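Local coordinates for uncharacterized protein (Magnetospirillum magneticum AMB-1, PDB 5MU5) that is a Maf glycosyltransferase that probably transfers sugar to flagellin and is involved in the formation of bacterial flagella, at residues H123-G128 with R193-A198; R174-R179 with L571-S576; V414-R419 with L470-A475; S549-L554 with L638-Y643; E577-D582 with F592-T597. All blocks are in the same frame, centred on the assembly; numbering follows the deposited sequence.

Contact 1: residues H123-G128 with R193-A198; sequences HMVCLG and RQLRSA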
# COMPACT_ATOMS: atom_id res chain seq x y z
N HIS A 123 0.14 -17.02 10.31
CA HIS A 123 -0.84 -17.30 9.26
C HIS A 123 -0.70 -18.69 8.71
O HIS A 123 0.39 -19.26 8.65
CB HIS A 123 -0.64 -16.34 8.10
CG HIS A 123 -0.87 -14.90 8.46
ND1 HIS A 123 -2.13 -14.37 8.56
CD2 HIS A 123 -0.01 -13.88 8.68
CE1 HIS A 123 -2.05 -13.08 8.84
NE2 HIS A 123 -0.77 -12.76 8.93
N MET A 124 -1.83 -19.25 8.31
CA MET A 124 -1.89 -20.51 7.60
C MET A 124 -2.74 -20.30 6.37
O MET A 124 -3.86 -19.78 6.48
CB MET A 124 -2.55 -21.58 8.43
CG MET A 124 -2.91 -22.79 7.60
SD MET A 124 -3.17 -24.22 8.63
CE MET A 124 -1.47 -24.50 9.16
N VAL A 125 -2.23 -20.71 5.22
CA VAL A 125 -2.96 -20.56 3.96
C VAL A 125 -3.23 -21.92 3.31
O VAL A 125 -2.31 -22.64 2.96
CB VAL A 125 -2.18 -19.69 2.98
CG1 VAL A 125 -2.93 -19.61 1.65
CG2 VAL A 125 -1.96 -18.30 3.54
N CYS A 126 -4.49 -22.27 3.14
CA CYS A 126 -4.87 -23.52 2.49
C CYS A 126 -5.42 -23.24 1.13
O CYS A 126 -6.44 -22.55 0.98
CB CYS A 126 -5.93 -24.25 3.29
SG CYS A 126 -5.39 -24.58 4.96
N LEU A 127 -4.74 -23.76 0.12
CA LEU A 127 -5.18 -23.57 -1.24
C LEU A 127 -5.92 -24.84 -1.51
O LEU A 127 -5.33 -25.89 -1.74
CB LEU A 127 -3.97 -23.39 -2.14
CG LEU A 127 -3.18 -22.21 -1.59
CD1 LEU A 127 -1.70 -22.50 -1.63
CD2 LEU A 127 -3.57 -20.95 -2.32
N GLY A 128 -7.23 -24.74 -1.43
CA GLY A 128 -8.09 -25.90 -1.51
C GLY A 128 -8.49 -26.33 -0.10
O GLY A 128 -7.72 -26.18 0.87
N ARG A 193 -5.91 -11.41 -5.28
CA ARG A 193 -6.36 -10.20 -4.59
C ARG A 193 -6.92 -10.45 -3.20
O ARG A 193 -6.69 -9.67 -2.27
CB ARG A 193 -7.43 -9.44 -5.40
CG ARG A 193 -6.87 -8.69 -6.59
CD ARG A 193 -7.78 -7.57 -7.09
NE ARG A 193 -6.98 -6.57 -7.80
CZ ARG A 193 -6.60 -6.64 -9.08
NH1 ARG A 193 -6.95 -7.67 -9.85
NH2 ARG A 193 -5.85 -5.67 -9.60
N GLN A 194 -7.69 -11.53 -3.07
CA GLN A 194 -8.39 -11.83 -1.82
C GLN A 194 -7.45 -12.35 -0.77
O GLN A 194 -7.60 -12.04 0.39
CB GLN A 194 -9.44 -12.87 -2.07
CG GLN A 194 -10.49 -12.45 -3.06
CD GLN A 194 -11.60 -11.77 -2.38
OE1 GLN A 194 -11.52 -10.59 -2.07
NE2 GLN A 194 -12.66 -12.54 -2.09
N LEU A 195 -6.50 -13.18 -1.20
CA LEU A 195 -5.47 -13.70 -0.30
C LEU A 195 -4.62 -12.57 0.24
O LEU A 195 -4.39 -12.48 1.44
CB LEU A 195 -4.56 -14.70 -1.01
CG LEU A 195 -4.94 -16.16 -0.88
CD1 LEU A 195 -3.95 -17.00 -1.67
CD2 LEU A 195 -4.95 -16.52 0.61
N ARG A 196 -4.18 -11.69 -0.66
CA ARG A 196 -3.40 -10.52 -0.27
C ARG A 196 -4.18 -9.70 0.73
O ARG A 196 -3.67 -9.31 1.75
CB ARG A 196 -3.01 -9.65 -1.48
CG ARG A 196 -1.96 -10.30 -2.37
CD ARG A 196 -1.26 -9.30 -3.29
NE ARG A 196 -2.14 -8.73 -4.32
CZ ARG A 196 -2.26 -9.18 -5.57
NH1 ARG A 196 -1.60 -10.25 -5.98
NH2 ARG A 196 -3.07 -8.56 -6.41
N SER A 197 -5.45 -9.48 0.44
CA SER A 197 -6.31 -8.70 1.30
C SER A 197 -6.56 -9.39 2.66
O SER A 197 -6.62 -8.75 3.71
CB SER A 197 -7.62 -8.44 0.58
OG SER A 197 -8.53 -7.83 1.44
N ALA A 198 -6.69 -10.70 2.64
CA ALA A 198 -6.90 -11.46 3.88
C ALA A 198 -5.70 -11.33 4.82
O ALA A 198 -5.87 -11.12 6.00
CB ALA A 198 -7.15 -12.92 3.56
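Val125 and Leu127 reach Leu195 by different torsions. In Val125 the branch CG1 lies opposite the backbone N (chi1 178°), and this carries it out toward the helix. In Leu127 it is CG that stands opposite the carbonyl carbon (chi1 -57°), which brings CD2 over to the same leucine. Leu195 answers with both of its methyls. Its CD2 meets Val125 CG1 at 3.8 Å, and its CD1 meets Leu127 CD2 at 4.0 Å. The Val125 side chain runs oblique to that of Leu195, while Leu127 lies across it at about a right angle. One helix residue is thus fitted against two residues that alternate along one strand. The strand is 123-127, an inner strand of the four-stranded parallel sheet in the Maf N-terminal domain. Helix 188-202 packs over the face of this sheet to which Val125 and Leu127 turn, as in an alpha/beta domain. The contact is wholly apolar and all three residues are buried. Leu195 also touches Ile183 on strand 180-183. Val125 touches Phe228, and Leu127 touches Ala224 and Met225, all on helix 219-235, so two helices share this side of the strand. On the other side, Cys126 packs on Leu135 and Met124 on Leu138, both of helix 134-142.

Contact 2: residues R174-R179 with L571-S576; sequences RENPLR and LMLVLS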
# COMPACT_ATOMS: atom_id res chain seq x y z
N ARG A 174 -15.02 -14.51 16.46
CA ARG A 174 -15.84 -13.80 17.41
C ARG A 174 -15.31 -12.40 17.75
O ARG A 174 -16.02 -11.43 17.59
CB ARG A 174 -16.02 -14.59 18.70
CG ARG A 174 -17.03 -13.94 19.63
CD ARG A 174 -17.35 -14.82 20.82
NE ARG A 174 -18.01 -16.06 20.42
CZ ARG A 174 -19.29 -16.15 20.04
NH1 ARG A 174 -20.08 -15.07 20.00
NH2 ARG A 174 -19.80 -17.32 19.71
N GLU A 175 -14.08 -12.31 18.23
CA GLU A 175 -13.49 -10.99 18.59
C GLU A 175 -12.93 -10.28 17.37
O GLU A 175 -12.96 -9.07 17.31
CB GLU A 175 -12.36 -11.15 19.62
CG GLU A 175 -12.74 -11.98 20.82
CD GLU A 175 -14.02 -11.50 21.49
OE1 GLU A 175 -14.19 -10.26 21.57
OE2 GLU A 175 -14.83 -12.35 21.93
N ASN A 176 -12.46 -11.04 16.40
CA ASN A 176 -11.84 -10.48 15.21
C ASN A 176 -12.14 -11.34 13.97
O ASN A 176 -11.48 -12.35 13.72
CB ASN A 176 -10.34 -10.38 15.43
CG ASN A 176 -9.64 -9.67 14.29
OD1 ASN A 176 -10.24 -9.38 13.25
ND2 ASN A 176 -8.35 -9.40 14.48
N PRO A 177 -13.14 -10.93 13.18
CA PRO A 177 -13.54 -11.74 12.04
C PRO A 177 -12.47 -11.93 10.98
O PRO A 177 -12.52 -12.89 10.22
CB PRO A 177 -14.74 -10.97 11.46
CG PRO A 177 -14.69 -9.61 12.02
CD PRO A 177 -13.91 -9.68 13.30
N LEU A 178 -11.48 -11.04 10.97
CA LEU A 178 -10.39 -11.11 10.02
C LEU A 178 -9.41 -12.25 10.29
O LEU A 178 -8.50 -12.45 9.51
CB LEU A 178 -9.64 -9.77 9.99
CG LEU A 178 -10.57 -8.61 9.61
CD1 LEU A 178 -10.00 -7.22 9.93
CD2 LEU A 178 -10.98 -8.75 8.15
N ARG A 179 -9.58 -12.99 11.37
CA ARG A 179 -8.71 -14.16 11.63
C ARG A 179 -9.06 -15.44 10.85
O ARG A 179 -8.25 -16.36 10.79
CB ARG A 179 -8.67 -14.48 13.12
CG ARG A 179 -7.92 -13.43 13.92
CD ARG A 179 -7.95 -13.78 15.39
NE ARG A 179 -7.51 -15.14 15.54
CZ ARG A 179 -7.51 -15.83 16.66
NH1 ARG A 179 -7.91 -15.29 17.79
NH2 ARG A 179 -7.09 -17.07 16.64
N LEU A 571 0.55 -11.58 21.17
CA LEU A 571 1.24 -10.30 21.18
C LEU A 571 1.01 -9.55 19.89
O LEU A 571 0.76 -8.34 19.93
CB LEU A 571 2.75 -10.50 21.37
CG LEU A 571 3.59 -9.24 21.29
CD1 LEU A 571 3.05 -8.18 22.24
CD2 LEU A 571 5.03 -9.59 21.61
N MET A 572 1.12 -10.25 18.76
CA MET A 572 0.88 -9.62 17.44
C MET A 572 -0.55 -9.19 17.25
O MET A 572 -0.80 -8.13 16.71
CB MET A 572 1.23 -10.53 16.27
CG MET A 572 2.66 -10.49 15.81
SD MET A 572 3.35 -8.87 15.42
CE MET A 572 2.00 -7.98 14.62
N LEU A 573 -1.49 -10.03 17.69
CA LEU A 573 -2.90 -9.67 17.62
C LEU A 573 -3.17 -8.42 18.42
O LEU A 573 -3.89 -7.54 17.97
CB LEU A 573 -3.81 -10.80 18.15
CG LEU A 573 -3.96 -11.99 17.21
CD1 LEU A 573 -4.52 -13.22 17.93
CD2 LEU A 573 -4.83 -11.63 16.02
N VAL A 574 -2.57 -8.32 19.59
CA VAL A 574 -2.79 -7.15 20.44
C VAL A 574 -2.18 -5.88 19.82
O VAL A 574 -2.82 -4.84 19.82
CB VAL A 574 -2.26 -7.37 21.86
CG1 VAL A 574 -2.35 -6.09 22.69
CG2 VAL A 574 -3.06 -8.46 22.54
N LEU A 575 -0.97 -5.97 19.28
CA LEU A 575 -0.34 -4.80 18.66
C LEU A 575 -1.08 -4.37 17.39
O LEU A 575 -1.25 -3.18 17.14
CB LEU A 575 1.12 -5.07 18.30
CG LEU A 575 2.10 -5.19 19.45
CD1 LEU A 575 3.47 -5.61 18.91
CD2 LEU A 575 2.19 -3.89 20.24
N SER A 576 -1.49 -5.34 16.59
CA SER A 576 -2.23 -5.02 15.37
C SER A 576 -3.49 -4.24 15.69
O SER A 576 -3.72 -3.17 15.11
CB SER A 576 -2.58 -6.26 14.57
OG SER A 576 -1.41 -6.76 13.95
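The link between the Maf N-terminal domain and the helical bundle runs here through the turn before strand 180-183, packed against helix 568-579. Arg179, in a short 3-10 segment, carries most of it. Its chain lies across Leu573 at about a right angle. Leu573 CD2 sits 3.8 Å from Arg179 CD. The other methyl, Leu573 CD1, lies over one face of the guanidinium, toward its rim, 4.0 Å from Arg179 NH1. The bend at chi3 (52°) turns the arginine head so that both methyls find a surface. Asn176 adds a looser touch, with ND2 at 4.4 Å from Leu573 CD2. Its OD1 accepts from Leu178 N at 3.1 Å, an Asx turn that ties the amide to its own loop. An alanine in place of Arg179 would probably leave Leu573 without its main cover on this side and Ala145 O without this donor. Leu573 also touches Phe122. Arg179 NE gives its N-H to Ala145 O of the N-terminal domain, which helps hold the head in place, while the bundle is offered the aliphatic stem and one guanidinium face. The two domains therefore meet here by van der Waals packing, without a polar bond between the two segments.

Contact 3: residues V414-R419 with L470-A475; sequences VDLGSR and LWTRDA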
# COMPACT_ATOMS: atom_id res chain seq x y z
N VAL A 414 5.43 13.02 -21.67
CA VAL A 414 5.03 11.95 -20.76
C VAL A 414 5.43 10.68 -21.49
O VAL A 414 4.58 9.95 -21.99
CB VAL A 414 3.53 11.94 -20.48
CG1 VAL A 414 3.19 10.89 -19.43
CG2 VAL A 414 3.09 13.29 -19.98
N ASP A 415 6.74 10.46 -21.57
CA ASP A 415 7.32 9.36 -22.32
C ASP A 415 7.26 8.06 -21.52
O ASP A 415 6.77 7.05 -22.00
CB ASP A 415 8.79 9.67 -22.67
CG ASP A 415 8.94 10.83 -23.65
OD1 ASP A 415 7.93 11.47 -24.00
OD2 ASP A 415 10.09 11.10 -24.06
N LEU A 416 7.79 8.09 -20.30
CA LEU A 416 7.76 6.94 -19.40
C LEU A 416 8.46 5.74 -20.05
O LEU A 416 8.00 4.60 -19.94
CB LEU A 416 6.31 6.58 -19.04
CG LEU A 416 5.45 7.76 -18.56
CD1 LEU A 416 4.04 7.31 -18.26
CD2 LEU A 416 6.08 8.40 -17.34
N GLY A 417 9.53 6.05 -20.78
CA GLY A 417 10.32 5.08 -21.49
C GLY A 417 10.96 5.67 -22.74
O GLY A 417 10.57 6.74 -23.18
N SER A 418 11.91 4.94 -23.31
CA SER A 418 12.63 5.37 -24.50
C SER A 418 12.37 4.43 -25.63
O SER A 418 12.36 3.22 -25.47
CB SER A 418 14.14 5.38 -24.26
OG SER A 418 14.48 6.29 -23.25
N ARG A 419 12.18 5.03 -26.79
CA ARG A 419 12.04 4.36 -28.04
C ARG A 419 13.22 3.41 -28.26
O ARG A 419 14.36 3.69 -27.87
CB ARG A 419 11.94 5.43 -29.13
CG ARG A 419 11.90 4.95 -30.57
CD ARG A 419 10.67 4.12 -30.88
NE ARG A 419 9.41 4.86 -30.88
CZ ARG A 419 8.23 4.27 -31.04
NH1 ARG A 419 8.17 2.95 -31.20
NH2 ARG A 419 7.10 4.95 -31.03
N LEU A 470 6.07 2.22 -15.26
CA LEU A 470 4.87 1.44 -15.53
C LEU A 470 3.80 1.75 -14.49
O LEU A 470 2.62 1.82 -14.84
CB LEU A 470 5.18 -0.06 -15.57
CG LEU A 470 6.31 -0.47 -16.54
CD1 LEU A 470 6.75 -1.89 -16.25
CD2 LEU A 470 5.91 -0.33 -17.98
N TRP A 471 4.20 1.96 -13.24
CA TRP A 471 3.26 2.36 -12.18
C TRP A 471 2.69 3.72 -12.50
O TRP A 471 1.51 3.96 -12.37
CB TRP A 471 3.91 2.44 -10.79
CG TRP A 471 4.53 1.15 -10.30
CD1 TRP A 471 4.22 -0.12 -10.68
CD2 TRP A 471 5.53 1.03 -9.28
NE1 TRP A 471 4.99 -1.02 -10.00
CE2 TRP A 471 5.80 -0.35 -9.12
CE3 TRP A 471 6.22 1.95 -8.48
CZ2 TRP A 471 6.74 -0.83 -8.20
CZ3 TRP A 471 7.17 1.46 -7.56
CH2 TRP A 471 7.42 0.08 -7.44
N THR A 472 3.56 4.62 -12.95
CA THR A 472 3.14 5.93 -13.35
C THR A 472 2.16 5.81 -14.49
O THR A 472 1.11 6.43 -14.45
CB THR A 472 4.34 6.79 -13.76
OG1 THR A 472 5.17 7.00 -12.62
CG2 THR A 472 3.88 8.16 -14.29
N ARG A 473 2.52 5.02 -15.50
CA ARG A 473 1.62 4.78 -16.64
C ARG A 473 0.28 4.20 -16.22
O ARG A 473 -0.77 4.62 -16.73
CB ARG A 473 2.28 3.81 -17.61
CG ARG A 473 1.41 3.43 -18.80
CD ARG A 473 1.97 2.16 -19.44
NE ARG A 473 1.72 1.03 -18.57
CZ ARG A 473 2.18 -0.20 -18.78
NH1 ARG A 473 2.92 -0.46 -19.86
NH2 ARG A 473 1.90 -1.16 -17.90
N ASP A 474 0.30 3.21 -15.33
CA ASP A 474 -0.95 2.61 -14.88
C ASP A 474 -1.80 3.62 -14.08
O ASP A 474 -3.03 3.61 -14.19
CB ASP A 474 -0.71 1.32 -14.06
CG ASP A 474 -0.15 0.14 -14.91
OD1 ASP A 474 0.16 0.30 -16.12
OD2 ASP A 474 -0.01 -0.96 -14.36
N ALA A 475 -1.17 4.50 -13.30
CA ALA A 475 -1.95 5.47 -12.50
C ALA A 475 -2.61 6.52 -13.41
O ALA A 475 -3.75 6.94 -13.17
CB ALA A 475 -1.11 6.11 -11.41
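Leu416 spreads its two methyls over Thr472 and Arg473 of helix 467-482. CD2 meets Thr472 CG2 at 3.8 Å, the two side chains lying oblique to each other. CD1 rests mainly on the helix backbone, 3.9 Å from Arg473 CA, and touches Arg473 CB at 4.0 Å. With OG1 beside the backbone N (chi1 -65°), Thr472 turns its methyl CG2 to the leucine. Its OG1 bonds instead to Ile468 O and Thr392 OG1. Beyond CB, Arg473 leads away. Its NE and NH2 both grip Asp474 OD1 side-on, with NH2 at 2.9 Å in a salt bridge. NH1 pairs with Glu455 on strand 453-456. A serine in place of Arg473 would probably leave Asp474 and Glu455 without this shared counter-charge, while the touch at CB would remain. Leu416 also packs on Met469, Leu476 and Val496. The arrangement is a loop beyond the parallel strand 408-412 of the large mixed sheet, packed on a flanking helix as in alpha/beta folds.

Contact 4: residues S549-L554 with L638-Y643; sequences SIVTLL and LQVEWY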
# COMPACT_ATOMS: atom_id res chain seq x y z
N SER A 549 -1.26 12.03 22.74
CA SER A 549 -1.85 10.87 22.07
C SER A 549 -0.82 9.83 21.63
O SER A 549 -1.06 8.63 21.69
CB SER A 549 -2.54 11.32 20.78
OG SER A 549 -3.43 12.39 21.03
N ILE A 550 0.31 10.31 21.13
CA ILE A 550 1.33 9.43 20.62
C ILE A 550 1.98 8.68 21.78
O ILE A 550 2.10 7.46 21.76
CB ILE A 550 2.38 10.19 19.79
CG1 ILE A 550 1.71 10.78 18.53
CG2 ILE A 550 3.50 9.25 19.37
CD1 ILE A 550 2.49 11.89 17.86
N VAL A 551 2.38 9.43 22.79
CA VAL A 551 3.03 8.86 23.95
C VAL A 551 2.12 7.86 24.69
O VAL A 551 2.58 6.85 25.22
CB VAL A 551 3.49 10.00 24.86
CG1 VAL A 551 3.95 9.46 26.21
CG2 VAL A 551 4.62 10.76 24.16
N THR A 552 0.82 8.16 24.71
CA THR A 552 -0.19 7.25 25.25
C THR A 552 -0.23 5.94 24.45
O THR A 552 -0.24 4.84 25.02
CB THR A 552 -1.57 7.95 25.22
OG1 THR A 552 -1.55 9.05 26.15
CG2 THR A 552 -2.71 7.00 25.59
N LEU A 553 -0.25 6.06 23.13
CA LEU A 553 -0.24 4.88 22.26
C LEU A 553 1.02 4.03 22.48
O LEU A 553 0.97 2.80 22.56
CB LEU A 553 -0.37 5.29 20.78
CG LEU A 553 -0.44 4.15 19.76
CD1 LEU A 553 -1.50 3.11 20.11
CD2 LEU A 553 -0.66 4.67 18.35
N LEU A 554 2.16 4.70 22.55
CA LEU A 554 3.43 4.03 22.75
C LEU A 554 3.41 3.28 24.07
O LEU A 554 3.87 2.15 24.15
CB LEU A 554 4.57 5.04 22.74
CG LEU A 554 4.90 5.63 21.37
CD1 LEU A 554 5.95 6.72 21.52
CD2 LEU A 554 5.39 4.54 20.42
N LEU A 638 10.69 10.04 23.66
CA LEU A 638 11.47 11.27 23.82
C LEU A 638 11.60 12.04 22.53
O LEU A 638 11.61 13.26 22.56
CB LEU A 638 12.87 10.95 24.35
CG LEU A 638 12.87 10.45 25.78
CD1 LEU A 638 14.23 9.83 26.08
CD2 LEU A 638 12.53 11.56 26.77
N GLN A 639 11.70 11.34 21.40
CA GLN A 639 11.83 12.01 20.10
C GLN A 639 10.56 12.76 19.73
O GLN A 639 10.60 13.89 19.23
CB GLN A 639 12.19 11.00 19.00
CG GLN A 639 13.66 10.63 19.05
CD GLN A 639 14.12 9.85 17.84
OE1 GLN A 639 13.33 9.50 16.97
NE2 GLN A 639 15.42 9.56 17.78
N VAL A 640 9.43 12.12 20.01
CA VAL A 640 8.13 12.69 19.73
C VAL A 640 7.92 13.98 20.51
O VAL A 640 7.47 14.98 19.93
CB VAL A 640 7.01 11.66 20.02
CG1 VAL A 640 5.65 12.31 20.18
CG2 VAL A 640 6.98 10.61 18.92
N GLU A 641 8.25 13.96 21.80
CA GLU A 641 8.06 15.11 22.68
C GLU A 641 8.97 16.26 22.30
O GLU A 641 8.56 17.41 22.27
CB GLU A 641 8.27 14.72 24.15
CG GLU A 641 7.15 13.84 24.70
CD GLU A 641 7.44 13.28 26.09
OE1 GLU A 641 8.57 13.47 26.61
OE2 GLU A 641 6.54 12.61 26.65
N TRP A 642 10.22 15.93 22.01
CA TRP A 642 11.17 16.90 21.50
C TRP A 642 10.73 17.49 20.15
O TRP A 642 10.87 18.69 19.90
CB TRP A 642 12.53 16.22 21.35
CG TRP A 642 13.53 16.99 20.57
CD1 TRP A 642 14.32 17.99 21.03
CD2 TRP A 642 13.88 16.80 19.19
NE1 TRP A 642 15.14 18.45 20.02
CE2 TRP A 642 14.88 17.74 18.88
CE3 TRP A 642 13.43 15.94 18.18
CZ2 TRP A 642 15.46 17.84 17.61
CZ3 TRP A 642 14.00 16.04 16.91
CH2 TRP A 642 15.00 16.99 16.64
N TYR A 643 10.19 16.64 19.27
CA TYR A 643 9.77 17.07 17.94
C TYR A 643 8.61 18.04 17.98
O TYR A 643 8.65 19.06 17.30
CB TYR A 643 9.40 15.87 17.08
CG TYR A 643 8.56 16.18 15.87
CD1 TYR A 643 9.14 16.63 14.70
CD2 TYR A 643 7.19 16.00 15.90
CE1 TYR A 643 8.36 16.91 13.59
CE2 TYR A 643 6.41 16.25 14.78
CZ TYR A 643 6.99 16.72 13.63
OH TYR A 643 6.22 16.98 12.51
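Ile550 meets Val640 with several carbons. Its CG2 lies 3.8 Å from Val640 CG2 and equally close to Val640 CG1. The tip of the longer branch, Ile550 CD1, stands 3.9 Å from Val640 CG1. The two side chains cross at a slant. Ile550 CG2 is anti to the backbone N, which turns this methyl toward the valine, while CG1 stands anti to the carbonyl carbon (chi1 -64°) and carries CD1 to the same valine. Val551 follows, on the more open flank. Its CG2 is 4.4 Å from Val640 CG1, and the same methyl lies 3.6 Å from Glu641 OE2. The extended Glu641 passes Val551 at about a right angle, with CG also touching CG2 at 4.0 Å. One carboxylate oxygen thus lies against the methyls of Val551, with no polar partner across this contact. The segments run antiparallel at 177°, their axes 9.9 Å apart. One turn on, Leu554 packs on Ile633 and Thr637 of helix 618-646. Ile550 and Leu554 also touch Val594, so helix 589-609 packs on the same helix 546-564 beside the contact.

Contact 5: residues E577-D582 with F592-T597; sequences EMLLRD and FFVRGT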
# COMPACT_ATOMS: atom_id res chain seq x y z
N GLU A 577 -4.28 -4.76 16.64
CA GLU A 577 -5.51 -4.08 17.06
C GLU A 577 -5.27 -2.62 17.47
O GLU A 577 -6.05 -1.75 17.12
CB GLU A 577 -6.20 -4.83 18.20
CG GLU A 577 -7.40 -4.09 18.78
CD GLU A 577 -8.13 -4.89 19.85
OE1 GLU A 577 -7.54 -5.86 20.38
OE2 GLU A 577 -9.29 -4.55 20.16
N MET A 578 -4.18 -2.37 18.19
CA MET A 578 -3.83 -1.01 18.58
C MET A 578 -3.31 -0.13 17.45
O MET A 578 -3.49 1.07 17.48
CB MET A 578 -2.73 -1.04 19.62
CG MET A 578 -3.19 -1.54 20.96
SD MET A 578 -1.78 -1.70 22.05
CE MET A 578 -2.61 -2.42 23.47
N LEU A 579 -2.64 -0.72 16.46
CA LEU A 579 -1.94 0.09 15.46
C LEU A 579 -2.58 0.17 14.08
O LEU A 579 -2.47 1.22 13.42
CB LEU A 579 -0.51 -0.41 15.31
CG LEU A 579 0.32 -0.33 16.58
CD1 LEU A 579 1.64 -1.00 16.30
CD2 LEU A 579 0.52 1.10 17.04
N LEU A 580 -3.21 -0.92 13.64
CA LEU A 580 -3.78 -1.04 12.30
C LEU A 580 -5.29 -0.84 12.37
O LEU A 580 -5.72 0.23 12.78
CB LEU A 580 -3.40 -2.39 11.68
CG LEU A 580 -1.91 -2.71 11.77
CD1 LEU A 580 -1.61 -4.10 11.24
CD2 LEU A 580 -1.05 -1.68 11.05
N ARG A 581 -6.09 -1.84 11.98
CA ARG A 581 -7.57 -1.74 12.04
C ARG A 581 -8.05 -0.52 11.25
O ARG A 581 -8.86 0.27 11.73
CB ARG A 581 -8.03 -1.68 13.51
CG ARG A 581 -9.55 -1.70 13.72
CD ARG A 581 -9.88 -1.61 15.21
NE ARG A 581 -9.49 -0.33 15.81
CZ ARG A 581 -10.17 0.81 15.73
NH1 ARG A 581 -11.31 0.89 15.05
NH2 ARG A 581 -9.70 1.89 16.34
N ASP A 582 -7.54 -0.37 10.03
CA ASP A 582 -7.84 0.80 9.19
C ASP A 582 -9.32 0.87 8.75
O ASP A 582 -9.87 1.97 8.61
CB ASP A 582 -6.92 0.80 7.94
CG ASP A 582 -6.85 2.16 7.25
OD1 ASP A 582 -5.76 2.53 6.79
OD2 ASP A 582 -7.86 2.89 7.17
N PHE A 592 -0.54 6.81 12.69
CA PHE A 592 0.31 7.08 11.56
C PHE A 592 1.73 7.33 12.00
O PHE A 592 2.66 6.92 11.33
CB PHE A 592 -0.14 8.29 10.77
CG PHE A 592 -1.17 7.99 9.74
CD1 PHE A 592 -0.87 7.17 8.68
CD2 PHE A 592 -2.44 8.55 9.83
CE1 PHE A 592 -1.81 6.90 7.72
CE2 PHE A 592 -3.39 8.29 8.87
CZ PHE A 592 -3.08 7.46 7.82
N PHE A 593 1.90 8.02 13.11
CA PHE A 593 3.25 8.33 13.59
C PHE A 593 4.11 7.12 13.93
O PHE A 593 5.27 7.09 13.57
CB PHE A 593 3.22 9.28 14.78
CG PHE A 593 3.51 10.69 14.41
CD1 PHE A 593 2.59 11.43 13.71
CD2 PHE A 593 4.72 11.27 14.75
CE1 PHE A 593 2.87 12.74 13.36
CE2 PHE A 593 5.01 12.57 14.38
CZ PHE A 593 4.08 13.30 13.69
N VAL A 594 3.52 6.13 14.58
CA VAL A 594 4.31 5.04 15.14
C VAL A 594 4.14 3.65 14.55
O VAL A 594 5.04 2.81 14.70
CB VAL A 594 4.04 4.94 16.66
CG1 VAL A 594 4.38 6.26 17.33
CG2 VAL A 594 2.61 4.52 16.97
N ARG A 595 3.05 3.38 13.84
CA ARG A 595 2.77 2.00 13.39
C ARG A 595 3.83 1.37 12.48
O ARG A 595 4.08 0.18 12.56
CB ARG A 595 1.41 1.90 12.70
CG ARG A 595 1.33 2.65 11.39
CD ARG A 595 -0.08 2.76 10.86
NE ARG A 595 -0.04 3.22 9.48
CZ ARG A 595 -1.09 3.23 8.66
NH1 ARG A 595 -2.27 2.82 9.08
NH2 ARG A 595 -0.94 3.66 7.41
N GLY A 596 4.42 2.16 11.60
CA GLY A 596 5.40 1.63 10.66
C GLY A 596 6.63 1.18 11.41
O GLY A 596 7.16 0.09 11.17
N THR A 597 7.07 2.01 12.34
CA THR A 597 8.25 1.72 13.10
C THR A 597 8.03 0.51 14.00
O THR A 597 8.79 -0.47 13.91
CB THR A 597 8.70 2.98 13.83
OG1 THR A 597 9.04 3.96 12.83
CG2 THR A 597 9.90 2.70 14.73
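Apolar packing joins Leu579 to two neighbours on helix 589-609. Leu579 CD2 meets Val594 CG2 at 4.0 Å, the two side chains crossing at about a right angle. Leu579 CB lies 4.0 Å from Arg595 CB, where the two backbones come closest. Backbone-to-side-chain contact adds to this: Arg595 CD sits 3.8 Å from Leu579 O. The Arg595 CG stands between its own N and carbonyl carbon (chi1 67°), and from there the chain runs extended past the end of helix 568-579. The electrostatic part is weaker. Asp582 OD1 approaches the edge of the Arg595 guanidinium, near its plane, but stays 4.2 Å from NH1. That is beyond a salt bridge, and the two flat groups are turned 53° apart. Asp582 is exposed and poorly ordered, so this pairing is at most a loose attraction. Within its own helix, Phe592 CD1 covers one face of the guanidinium toward the rim. Pro587 touches both Asp582 and Arg595, and Gln591 NE2 bonds to Met578 O. The arrangement is two successive helices of the Maf helical bundle joined by a loop: helix 568-579 ends after Leu579, and the chain returns after nine residues as helix 589-609.

How the contacts relate
Contact 1 lies in the N-terminal domain and contact 3 near the large mixed sheet, their centres about 32 Å apart. Contacts 4 and 5 belong to the helical bundle. Contact 2 joins that bundle to the N-terminal domain, across 391 intervening residues, and contact 3 is nested within this span. Contacts 2 and 5 share helix 568-579, with centres about 13 Å apart. Contact 5 is nested within contact 4, and the two touch directly, for example Leu553 CD2 with Val594 CG2 at 3.5 Å. Contacts 2 and 3 lie on opposite sides of the chain's centre, their centres about 40 Å apart. The C-terminal bundle therefore folds back to meet the N-terminal domain, while contact 3 touches none of the others, its nearest atoms about 9 Å from contact 1.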